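Local coordinates for protein putative xanthine dehydrogenase YAGS fad-binding subunit (Escherichia coli, PDB 5G5G) that probably oxidises aldehydes at a molybdenum centre held by pterin cytosine dinucleotide, as the large molybdenum-binding subunit of a periplasmic three-subunit oxidoreductase, at residues C[185-197]-C[238-252]. Residues are numbered along the deposited sequence; the frame is centred on the assembly and turned at random.
With MCN (pterin cytosine dinucleotide), chain Y; MOS (dioxothiomolybdenum(VI) ion), chain Z.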
ATOM      1  N   GLN C 185     -10.492   5.197   3.439  1.00 11.78           N
ATOM      2  CA  GLN C 185      -9.230   4.464   3.267  1.00 11.54           C
ATOM      3  C   GLN C 185      -9.215   3.721   1.942  1.00 11.47           C
ATOM      4  O   GLN C 185     -10.273   3.359   1.380  1.00 11.75           O
ATOM      5  CB  GLN C 185      -8.949   3.483   4.451  1.00 11.91           C
ATOM      6  CG  GLN C 185      -8.916   4.190   5.795  1.00 12.76           C
ATOM      7  CD  GLN C 185      -8.947   3.241   6.999  1.00 14.84           C
ATOM      8  OE1 GLN C 185      -9.368   2.102   6.895  1.00 14.25           O
ATOM      9  NE2 GLN C 185      -8.561   3.770   8.183  1.00 15.90           N
ATOM     10  N   SER C 186      -8.012   3.362   1.533  1.00 10.90           N
ATOM     11  CA  SER C 186      -7.778   2.758   0.222  1.00 10.54           C
ATOM     12  C   SER C 186      -7.001   1.460   0.311  1.00 10.81           C
ATOM     13  O   SER C 186      -6.051   1.346   1.083  1.00 10.05           O
ATOM     14  CB  SER C 186      -7.030   3.787  -0.692  1.00 10.94           C
ATOM     15  OG  SER C 186      -7.213   3.487  -2.065  1.00 11.05           O
ATOM     16  N   HIS C 187      -7.301   0.507  -0.589  1.00 10.91           N
ATOM     17  CA  HIS C 187      -6.683  -0.820  -0.475  1.00 10.43           C
ATOM     18  C   HIS C 187      -5.186  -0.805  -0.759  1.00 10.31           C
ATOM     19  O   HIS C 187      -4.378  -1.417  -0.061  1.00 10.09           O
ATOM     20  CB  HIS C 187      -7.372  -1.818  -1.381  1.00 10.62           C
ATOM     21  CG  HIS C 187      -8.850  -1.743  -1.286  1.00 10.92           C
ATOM     22  ND1 HIS C 187      -9.596  -0.835  -2.032  1.00 11.29           N
ATOM     23  CD2 HIS C 187      -9.724  -2.414  -0.510  1.00 10.78           C
ATOM     24  CE1 HIS C 187     -10.858  -0.958  -1.699  1.00 11.46           C
ATOM     25  NE2 HIS C 187     -10.965  -1.915  -0.786  1.00 10.70           N
ATOM     26  N   MET C 188      -4.836  -0.069  -1.815  1.00 10.70           N
ATOM     27  CA  MET C 188      -3.460   0.033  -2.262  1.00 11.67           C
ATOM     28  C   MET C 188      -2.809  -1.329  -2.477  1.00 10.47           C
ATOM     29  O   MET C 188      -1.627  -1.535  -2.191  1.00  9.94           O
ATOM     30  CB  MET C 188      -2.595   0.849  -1.292  1.00 12.79           C
ATOM     31  CG  MET C 188      -3.182   2.177  -0.860  1.00 14.80           C
ATOM     32  SD  MET C 188      -3.284   3.412  -2.163  1.00 18.79           S
ATOM     33  CE  MET C 188      -1.661   3.825  -2.423  1.00 16.51           C
ATOM     34  N   ALA C 189      -3.561  -2.289  -3.020  1.00 10.72           N
ATOM     35  CA  ALA C 189      -2.959  -3.589  -3.339  1.00 10.68           C
ATOM     36  C   ALA C 189      -1.847  -3.369  -4.339  1.00 11.40           C
ATOM     37  O   ALA C 189      -1.994  -2.546  -5.259  1.00 10.72           O
ATOM     38  CB  ALA C 189      -4.001  -4.546  -3.922  1.00 10.54           C
ATOM     39  N   MET C 190      -0.735  -4.081  -4.158  1.00 10.68           N
ATOM     40  CA  MET C 190       0.474  -3.722  -4.901  1.00 11.53           C
ATOM     41  C   MET C 190       0.325  -4.029  -6.369  1.00 10.57           C
ATOM     42  O   MET C 190       0.965  -3.374  -7.162  1.00 10.10           O
ATOM     43  CB  MET C 190       1.693  -4.393  -4.305  1.00 12.83           C
ATOM     44  CG  MET C 190       3.019  -3.749  -4.701  1.00 15.22           C
ATOM     45  SD  MET C 190       3.183  -1.999  -4.314  1.00 16.87           S
ATOM     46  CE  MET C 190       2.699  -1.978  -2.626  1.00 16.73           C
ATOM     47  N   GLU C 191      -0.514  -5.005  -6.748  1.00 10.33           N
ATOM     48  CA  GLU C 191      -0.842  -5.212  -8.168  1.00 10.30           C
ATOM     49  C   GLU C 191      -2.000  -4.310  -8.552  1.00 10.45           C
ATOM     50  O   GLU C 191      -3.111  -4.493  -8.063  1.00 10.24           O
ATOM     51  CB  GLU C 191      -1.156  -6.698  -8.478  1.00 10.53           C
ATOM     52  CG  GLU C 191      -1.527  -6.975  -9.938  1.00 11.22           C
ATOM     53  CD  GLU C 191      -2.309  -8.277 -10.131  1.00 11.70           C
ATOM     54  OE1 GLU C 191      -2.874  -8.830  -9.144  1.00 11.58           O
ATOM     55  OE2 GLU C 191      -2.363  -8.725 -11.288  1.00 11.60           O
ATOM     56  N   PRO C 192      -1.763  -3.387  -9.507  1.00 10.55           N
ATOM     57  CA  PRO C 192      -2.860  -2.605 -10.020  1.00 10.99           C
ATOM     58  C   PRO C 192      -3.879  -3.543 -10.624  1.00 10.55           C
ATOM     59  O   PRO C 192      -3.500  -4.572 -11.239  1.00 11.31           O
ATOM     60  CB  PRO C 192      -2.172  -1.749 -11.144  1.00 11.21           C
ATOM     61  CG  PRO C 192      -0.755  -1.590 -10.702  1.00 11.00           C
ATOM     62  CD  PRO C 192      -0.476  -2.967 -10.092  1.00 11.05           C
ATOM     63  N   HIS C 193      -5.136  -3.153 -10.572  1.00 10.76           N
ATOM     64  CA  HIS C 193      -6.172  -3.929 -11.215  1.00 11.22           C
ATOM     65  C   HIS C 193      -5.815  -4.065 -12.706  1.00 11.52           C
ATOM     66  O   HIS C 193      -5.443  -3.100 -13.363  1.00 12.19           O
ATOM     67  CB  HIS C 193      -7.528  -3.239 -11.117  1.00 11.60           C
ATOM     68  CG  HIS C 193      -8.087  -3.168  -9.741  1.00 11.54           C
ATOM     69  ND1 HIS C 193      -7.538  -2.407  -8.740  1.00 11.42           N
ATOM     70  CD2 HIS C 193      -9.158  -3.785  -9.193  1.00 12.29           C
ATOM     71  CE1 HIS C 193      -8.252  -2.548  -7.641  1.00 11.57           C
ATOM     72  NE2 HIS C 193      -9.248  -3.369  -7.891  1.00 11.46           N
ATOM     73  N   ALA C 194      -5.925  -5.286 -13.222  1.00 11.64           N
ATOM     74  CA  ALA C 194      -5.666  -5.553 -14.629  1.00 11.60           C
ATOM     75  C   ALA C 194      -6.374  -6.774 -15.165  1.00 11.76           C
ATOM     76  O   ALA C 194      -6.609  -7.727 -14.420  1.00 11.44           O
ATOM     77  CB  ALA C 194      -4.162  -5.700 -14.864  1.00 12.08           C
ATOM     78  N   SER C 195      -6.639  -6.762 -16.477  1.00 10.83           N
ATOM     79  CA  SER C 195      -7.316  -7.874 -17.143  1.00 11.55           C
ATOM     80  C   SER C 195      -6.853  -7.972 -18.585  1.00 11.57           C
ATOM     81  O   SER C 195      -6.487  -6.954 -19.218  1.00 12.68           O
ATOM     82  CB  SER C 195      -8.850  -7.699 -17.134  1.00 11.85           C
ATOM     83  OG  SER C 195      -9.406  -7.628 -15.827  1.00 11.80           O
ATOM     84  N   MET C 196      -6.893  -9.168 -19.119  1.00 12.02           N
ATOM     85  CA  MET C 196      -6.700  -9.419 -20.553  1.00 12.08           C
ATOM     86  C   MET C 196      -7.863 -10.231 -21.060  1.00 12.84           C
ATOM     87  O   MET C 196      -8.247 -11.242 -20.431  1.00 12.51           O
ATOM     88  CB  MET C 196      -5.387 -10.156 -20.826  1.00 12.63           C
ATOM     89  CG  MET C 196      -5.159 -10.393 -22.294  1.00 13.28           C
ATOM     90  SD  MET C 196      -3.539 -11.042 -22.701  1.00 14.52           S
ATOM     91  CE  MET C 196      -3.798 -12.758 -22.281  1.00 15.03           C
ATOM     92  N   ALA C 197      -8.441  -9.798 -22.186  1.00 12.84           N
ATOM     93  CA  ALA C 197      -9.573 -10.511 -22.805  1.00 13.84           C
ATOM     94  C   ALA C 197      -9.209 -11.061 -24.148  1.00 14.72           C
ATOM     95  O   ALA C 197      -8.554 -10.379 -24.927  1.00 15.54           O
ATOM     96  CB  ALA C 197     -10.761  -9.610 -22.933  1.00 14.43           C
ATOM     97  N   ILE C 238      -2.941 -13.404  -7.599  1.00 11.48           N
ATOM     98  CA  ILE C 238      -3.520 -12.072  -7.372  1.00 11.26           C
ATOM     99  C   ILE C 238      -2.555 -11.352  -6.449  1.00 10.80           C
ATOM    100  O   ILE C 238      -2.213 -11.875  -5.381  1.00 10.33           O
ATOM    101  CB  ILE C 238      -4.881 -12.170  -6.703  1.00 12.22           C
ATOM    102  CG1 ILE C 238      -5.852 -12.798  -7.681  1.00 13.55           C
ATOM    103  CG2 ILE C 238      -5.409 -10.800  -6.234  1.00 12.09           C
ATOM    104  CD1 ILE C 238      -6.606 -13.939  -7.168  1.00 14.99           C
ATOM    105  N   GLY C 239      -2.094 -10.186  -6.870  1.00  9.75           N
ATOM    106  CA  GLY C 239      -1.166  -9.413  -6.142  1.00  9.69           C
ATOM    107  C   GLY C 239      -1.862  -8.562  -5.100  1.00 10.06           C
ATOM    108  O   GLY C 239      -1.655  -7.335  -5.040  1.00 10.57           O
ATOM    109  N   GLY C 240      -2.602  -9.221  -4.196  1.00  9.86           N
ATOM    110  CA  GLY C 240      -3.295  -8.517  -3.133  1.00  9.81           C
ATOM    111  C   GLY C 240      -4.632  -7.972  -3.572  1.00  9.92           C
ATOM    112  O   GLY C 240      -4.842  -7.667  -4.755  1.00  9.61           O
ATOM    113  N   GLY C 241      -5.566  -7.842  -2.627  1.00 10.04           N
ATOM    114  CA  GLY C 241      -6.880  -7.263  -2.906  1.00  9.74           C
ATOM    115  C   GLY C 241      -7.480  -6.504  -1.716  1.00  9.77           C
ATOM    116  O   GLY C 241      -7.909  -5.353  -1.854  1.00 10.55           O
ATOM    117  N   PHE C 242      -7.493  -7.170  -0.582  1.00  9.64           N
ATOM    118  CA  PHE C 242      -7.960  -6.581   0.684  1.00  9.40           C
ATOM    119  C   PHE C 242      -9.403  -6.077   0.618  1.00  9.78           C
ATOM    120  O   PHE C 242      -9.792  -5.132   1.343  1.00 10.69           O
ATOM    121  CB  PHE C 242      -7.003  -5.489   1.184  1.00  9.87           C
ATOM    122  CG  PHE C 242      -5.586  -5.893   1.133  1.00  9.85           C
ATOM    123  CD1 PHE C 242      -5.066  -6.797   2.057  1.00  9.59           C
ATOM    124  CD2 PHE C 242      -4.756  -5.479   0.066  1.00 10.11           C
ATOM    125  CE1 PHE C 242      -3.748  -7.229   1.965  1.00 10.57           C
ATOM    126  CE2 PHE C 242      -3.451  -5.902  -0.019  1.00 10.57           C
ATOM    127  CZ  PHE C 242      -2.949  -6.806   0.906  1.00 10.21           C
ATOM    128  N   GLY C 243     -10.231  -6.710  -0.218  1.00  9.17           N
ATOM    129  CA  GLY C 243     -11.608  -6.277  -0.459  1.00  9.56           C
ATOM    130  C   GLY C 243     -11.820  -5.547  -1.771  1.00  9.83           C
ATOM    131  O   GLY C 243     -12.912  -5.570  -2.323  1.00  9.95           O
ATOM    132  N   GLY C 244     -10.760  -4.916  -2.227  1.00  9.40           N
ATOM    133  CA  GLY C 244     -10.774  -4.114  -3.432  1.00  9.47           C
ATOM    134  C   GLY C 244     -10.925  -4.864  -4.725  1.00  9.79           C
ATOM    135  O   GLY C 244     -11.129  -4.266  -5.810  1.00 10.29           O
ATOM    136  N   LYS C 245     -10.766  -6.172  -4.661  1.00  9.96           N
ATOM    137  CA  LYS C 245     -10.917  -7.028  -5.816  1.00 10.56           C
ATOM    138  C   LYS C 245     -11.968  -8.089  -5.606  1.00 10.64           C
ATOM    139  O   LYS C 245     -12.003  -9.066  -6.314  1.00 10.38           O
ATOM    140  CB  LYS C 245      -9.556  -7.648  -6.189  1.00 10.54           C
ATOM    141  CG  LYS C 245      -8.581  -6.597  -6.727  1.00 10.46           C
ATOM    142  CD  LYS C 245      -7.222  -7.192  -6.974  1.00 10.22           C
ATOM    143  CE  LYS C 245      -6.167  -6.121  -7.277  1.00 10.31           C
ATOM    144  NZ  LYS C 245      -4.787  -6.670  -7.473  1.00 10.27           N
ATOM    145  N   LEU C 246     -12.906  -7.857  -4.693  1.00 10.15           N
ATOM    146  CA  LEU C 246     -14.073  -8.699  -4.582  1.00 10.50           C
ATOM    147  C   LEU C 246     -14.996  -8.648  -5.749  1.00 11.08           C
ATOM    148  O   LEU C 246     -15.729  -9.598  -5.968  1.00 11.80           O
ATOM    149  CB  LEU C 246     -14.948  -8.298  -3.370  1.00 10.36           C
ATOM    150  CG  LEU C 246     -14.396  -8.649  -2.006  1.00 10.67           C
ATOM    151  CD1 LEU C 246     -15.118  -7.850  -0.954  1.00 10.70           C
ATOM    152  CD2 LEU C 246     -14.504 -10.137  -1.768  1.00 11.30           C
ATOM    153  N   PHE C 247     -15.039  -7.501  -6.456  1.00 11.13           N
ATOM    154  CA  PHE C 247     -16.039  -7.257  -7.446  1.00 11.83           C
ATOM    155  C   PHE C 247     -15.424  -6.959  -8.813  1.00 12.15           C
ATOM    156  O   PHE C 247     -14.283  -6.493  -8.938  1.00 11.99           O
ATOM    157  CB  PHE C 247     -16.870  -6.048  -7.003  1.00 12.26           C
ATOM    158  CG  PHE C 247     -17.229  -6.076  -5.548  1.00 12.81           C
ATOM    159  CD1 PHE C 247     -17.987  -7.101  -5.053  1.00 13.50           C
ATOM    160  CD2 PHE C 247     -16.757  -5.077  -4.674  1.00 12.93           C
ATOM    161  CE1 PHE C 247     -18.321  -7.151  -3.698  1.00 14.69           C
ATOM    162  CE2 PHE C 247     -17.086  -5.138  -3.326  1.00 13.70           C
ATOM    163  CZ  PHE C 247     -17.856  -6.170  -2.842  1.00 13.95           C
ATOM    164  N   LEU C 248     -16.221  -7.125  -9.830  1.00 12.36           N
ATOM    165  CA  LEU C 248     -15.882  -6.611 -11.177  1.00 12.92           C
ATOM    166  C   LEU C 248     -15.539  -5.115 -11.168  1.00 12.95           C
ATOM    167  O   LEU C 248     -16.337  -4.289 -10.653  1.00 13.40           O
ATOM    168  CB  LEU C 248     -17.078  -6.836 -12.089  1.00 13.10           C
ATOM    169  CG  LEU C 248     -16.796  -6.726 -13.588  1.00 13.45           C
ATOM    170  CD1 LEU C 248     -16.003  -7.961 -13.990  1.00 13.69           C
ATOM    171  CD2 LEU C 248     -18.124  -6.652 -14.296  1.00 13.84           C
ATOM    172  N   ARG C 249     -14.388  -4.754 -11.775  1.00 12.39           N
ATOM    173  CA  ARG C 249     -13.991  -3.358 -11.915  1.00 12.56           C
ATOM    174  C   ARG C 249     -13.817  -2.992 -13.429  1.00 12.87           C
ATOM    175  O   ARG C 249     -13.976  -3.842 -14.308  1.00 12.72           O
ATOM    176  CB  ARG C 249     -12.702  -3.126 -11.148  1.00 12.30           C
ATOM    177  CG  ARG C 249     -12.794  -3.460  -9.660  1.00 12.85           C
ATOM    178  CD  ARG C 249     -12.775  -2.214  -8.743  1.00 13.02           C
ATOM    179  NE  ARG C 249     -13.922  -1.380  -8.984  1.00 14.01           N
ATOM    180  CZ  ARG C 249     -15.128  -1.531  -8.437  1.00 14.88           C
ATOM    181  NH1 ARG C 249     -15.370  -2.509  -7.571  1.00 14.81           N
ATOM    182  NH2 ARG C 249     -16.104  -0.707  -8.767  1.00 14.70           N
ATOM    183  N   SER C 250     -13.508  -1.720 -13.683  1.00 13.30           N
ATOM    184  CA  SER C 250     -13.522  -1.153 -15.025  0.50 13.58           C
ATOM    185  C   SER C 250     -12.514  -1.854 -15.960  1.00 14.14           C
ATOM    186  O   SER C 250     -12.733  -1.917 -17.174  1.00 14.72           O
ATOM    187  CB  SER C 250     -13.250   0.342 -14.957  0.50 13.63           C
ATOM    188  OG  SER C 250     -11.987   0.625 -14.357  0.50 12.68           O
ATOM    189  N   ASP C 251     -11.394  -2.332 -15.398  1.00 14.35           N
ATOM    190  CA  ASP C 251     -10.379  -3.029 -16.245  1.00 14.49           C
ATOM    191  C   ASP C 251     -10.954  -4.256 -17.005  1.00 14.55           C
ATOM    192  O   ASP C 251     -10.633  -4.504 -18.172  1.00 14.30           O
ATOM    193  CB  ASP C 251      -9.174  -3.479 -15.420  1.00 14.90           C
ATOM    194  CG  ASP C 251      -9.560  -4.443 -14.284  1.00 15.16           C
ATOM    195  OD1 ASP C 251     -10.464  -4.078 -13.493  1.00 14.95           O
ATOM    196  OD2 ASP C 251      -8.977  -5.566 -14.215  1.00 15.93           O
ATOM    197  N   ALA C 252     -11.707  -5.070 -16.284  1.00 14.43           N
ATOM    198  CA  ALA C 252     -12.297  -6.294 -16.798  1.00 14.57           C
ATOM    199  C   ALA C 252     -13.354  -5.992 -17.872  1.00 15.06           C
ATOM    200  O   ALA C 252     -13.364  -6.592 -18.955  1.00 14.31           O
ATOM    201  CB  ALA C 252     -12.898  -7.057 -15.635  1.00 14.90           C
TER
HETATM  202  N1  MCN Y 921      -5.577 -19.596   7.988  1.00 10.61           N
HETATM  203  C2  MCN Y 921      -4.992 -20.773   8.639  1.00 10.31           C
HETATM  204  N3  MCN Y 921      -6.103 -21.257   9.568  1.00 10.44           N
HETATM  205  C4  MCN Y 921      -7.281 -20.761   9.910  1.00 10.65           C
HETATM  206  C5  MCN Y 921      -7.697 -19.624   9.018  1.00 10.58           C
HETATM  207  C6  MCN Y 921      -6.838 -19.089   8.201  1.00 10.31           C
HETATM  208  O2  MCN Y 921      -3.996 -21.260   8.498  1.00 10.67           O
HETATM  209  N4  MCN Y 921      -8.108 -21.176  10.802  1.00 10.72           N
HETATM  210  C1' MCN Y 921      -4.585 -18.880   7.203  1.00 10.98           C
HETATM  211  C2D MCN Y 921      -4.294 -19.600   5.833  1.00 11.03           C
HETATM  212  O2' MCN Y 921      -2.979 -19.274   5.389  1.00 11.43           O
HETATM  213  C3' MCN Y 921      -5.311 -18.956   5.036  1.00 11.03           C
HETATM  214  C4D MCN Y 921      -5.438 -17.408   5.397  1.00 10.70           C
HETATM  215  O4D MCN Y 921      -5.087 -17.584   6.853  1.00 10.68           O
HETATM  216  O3' MCN Y 921      -5.180 -18.991   3.569  1.00 10.71           O
HETATM  217  C5' MCN Y 921      -6.639 -16.664   5.351  1.00 10.12           C
HETATM  218  O5' MCN Y 921      -7.798 -17.448   5.510  1.00  9.80           O
HETATM  219  PA  MCN Y 921      -9.126 -16.736   5.876  1.00  9.99           P
HETATM  220  O1A MCN Y 921     -10.243 -17.755   5.653  1.00 10.68           O
HETATM  221  O2A MCN Y 921      -8.988 -16.018   7.172  1.00 11.05           O
HETATM  222  O3A MCN Y 921      -9.280 -15.543   4.695  1.00 10.74           O
HETATM  223  PB  MCN Y 921      -9.867 -15.808   3.252  1.00 10.73           P
HETATM  224  O1B MCN Y 921     -11.326 -15.646   3.259  1.00 10.42           O
HETATM  225  O2B MCN Y 921      -9.269 -17.054   2.687  1.00 11.19           O
HETATM  226  O3B MCN Y 921      -9.135 -14.634   2.505  1.00 10.06           O
HETATM  227  C10 MCN Y 921      -9.742 -13.273   2.518  1.00  9.75           C
HETATM  228  C9' MCN Y 921      -9.103 -12.338   3.483  1.00  9.77           C
HETATM  229  C8' MCN Y 921      -9.985 -10.974   3.459  1.00  9.95           C
HETATM  230  S8' MCN Y 921     -11.659 -11.036   3.475  1.00  9.98           S
HETATM  231  C7' MCN Y 921      -9.343  -9.935   3.237  1.00  9.79           C
HETATM  232  S7' MCN Y 921     -10.155  -8.364   2.975  1.00  9.88           S
HETATM  233  C6' MCN Y 921      -7.796  -9.831   3.411  1.00  9.78           C
HETATM  234  C7  MCN Y 921      -7.348 -11.232   4.045  1.00  9.15           C
HETATM  235  O9' MCN Y 921      -7.782 -12.303   3.309  1.00  9.76           O
HETATM  236  N5' MCN Y 921      -7.289  -9.798   1.941  1.00  9.12           N
HETATM  237  C4A MCN Y 921      -5.841 -10.087   1.685  1.00  9.51           C
HETATM  238  N8' MCN Y 921      -5.872 -11.273   3.986  1.00  9.39           N
HETATM  239  C4B MCN Y 921      -5.227 -10.939   2.848  1.00  9.53           C
HETATM  240  N1' MCN Y 921      -3.848 -11.146   2.782  1.00  9.54           N
HETATM  241  C2' MCN Y 921      -3.131 -11.062   1.584  1.00 10.12           C
HETATM  242  N2' MCN Y 921      -1.899 -11.229   1.518  1.00  9.93           N
HETATM  243  N3' MCN Y 921      -3.734 -10.304   0.618  1.00  9.78           N
HETATM  244  C4' MCN Y 921      -5.062  -9.950   0.445  1.00 10.23           C
HETATM  245  O4' MCN Y 921      -5.701  -9.333  -0.429  1.00  9.07           O
HETATM  246 MO   MOS Z 922     -12.354  -8.972   2.629  1.00 12.91          MO
HETATM  247  S   MOS Z 922     -13.160  -6.808   2.822  0.60 14.31           S
HETATM  248  O1  MOS Z 922     -12.407  -9.034   0.843  1.00 12.77           O
HETATM  249  O2  MOS Z 922     -14.339  -9.373   3.167  1.00 14.52           O
HETATM  250  O   HOH W   1      -0.642  -6.404  -2.304  1.00 10.25           O
HETATM  251  O   HOH W   2      -8.369  -6.570 -11.777  1.00 17.43           O
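Lys-245 reaches past His-193 to Glu-191, and this crossing joins the glycine-rich GGGFGGK loop of the xanthine oxidase family, which lines part of the molybdenum cofactor site, to the segment entering strand 194-200. The Lys-245 chain is extended beyond CG and lays CE over one face of the His-193 ring in a CH-pi contact; CE lies 4.1 Å from the ring centroid, almost on its normal. Beyond the ring the ammonium group is gripped by several acceptors: NZ donates to Glu-191 O at 2.8 Å and to Gly-240 O of its own loop, and it is also bonded to Ser-209 OG. Its salt bridge to Glu-191 OE1 is weak. That carboxylate oxygen, hydrogen-bonded to Ser-209 OG, also takes the Gly-239 N-H from above the carboxylate plane at 2.8 Å. The extended Glu-191 side chain (chi1 179°) brings OE1 to this N-H and crosses the Lys-245 chain at about a right angle, while Glu-191 N bonds Gly-239 O at 3.1 Å; water 1 links the same carbonyl to Met-190 N.

The edge of the His-193 imidazole is used as well, NE2 giving a nearly straight bond (172°) to Gly-244 O. Gly-244 CA in turn sits over one face of the His-187 ring, 3.4 Å from its centroid, and the NE2 of that ring is bonded to Ala-348 O in the molybdenum pocket. Phe-242 turns a ring face to the pterin and an edge to Ala-189 CA, while the Gly-241 and Phe-242 N-H groups both donate to pterin O4'; the loop that packs on 187-193 thus also lines the pterin pocket. Farther along, where helix 250-262 begins, Ser-195 OG donates to Asp-251 OD2 at 2.7 Å, approaching from above the carboxylate plane.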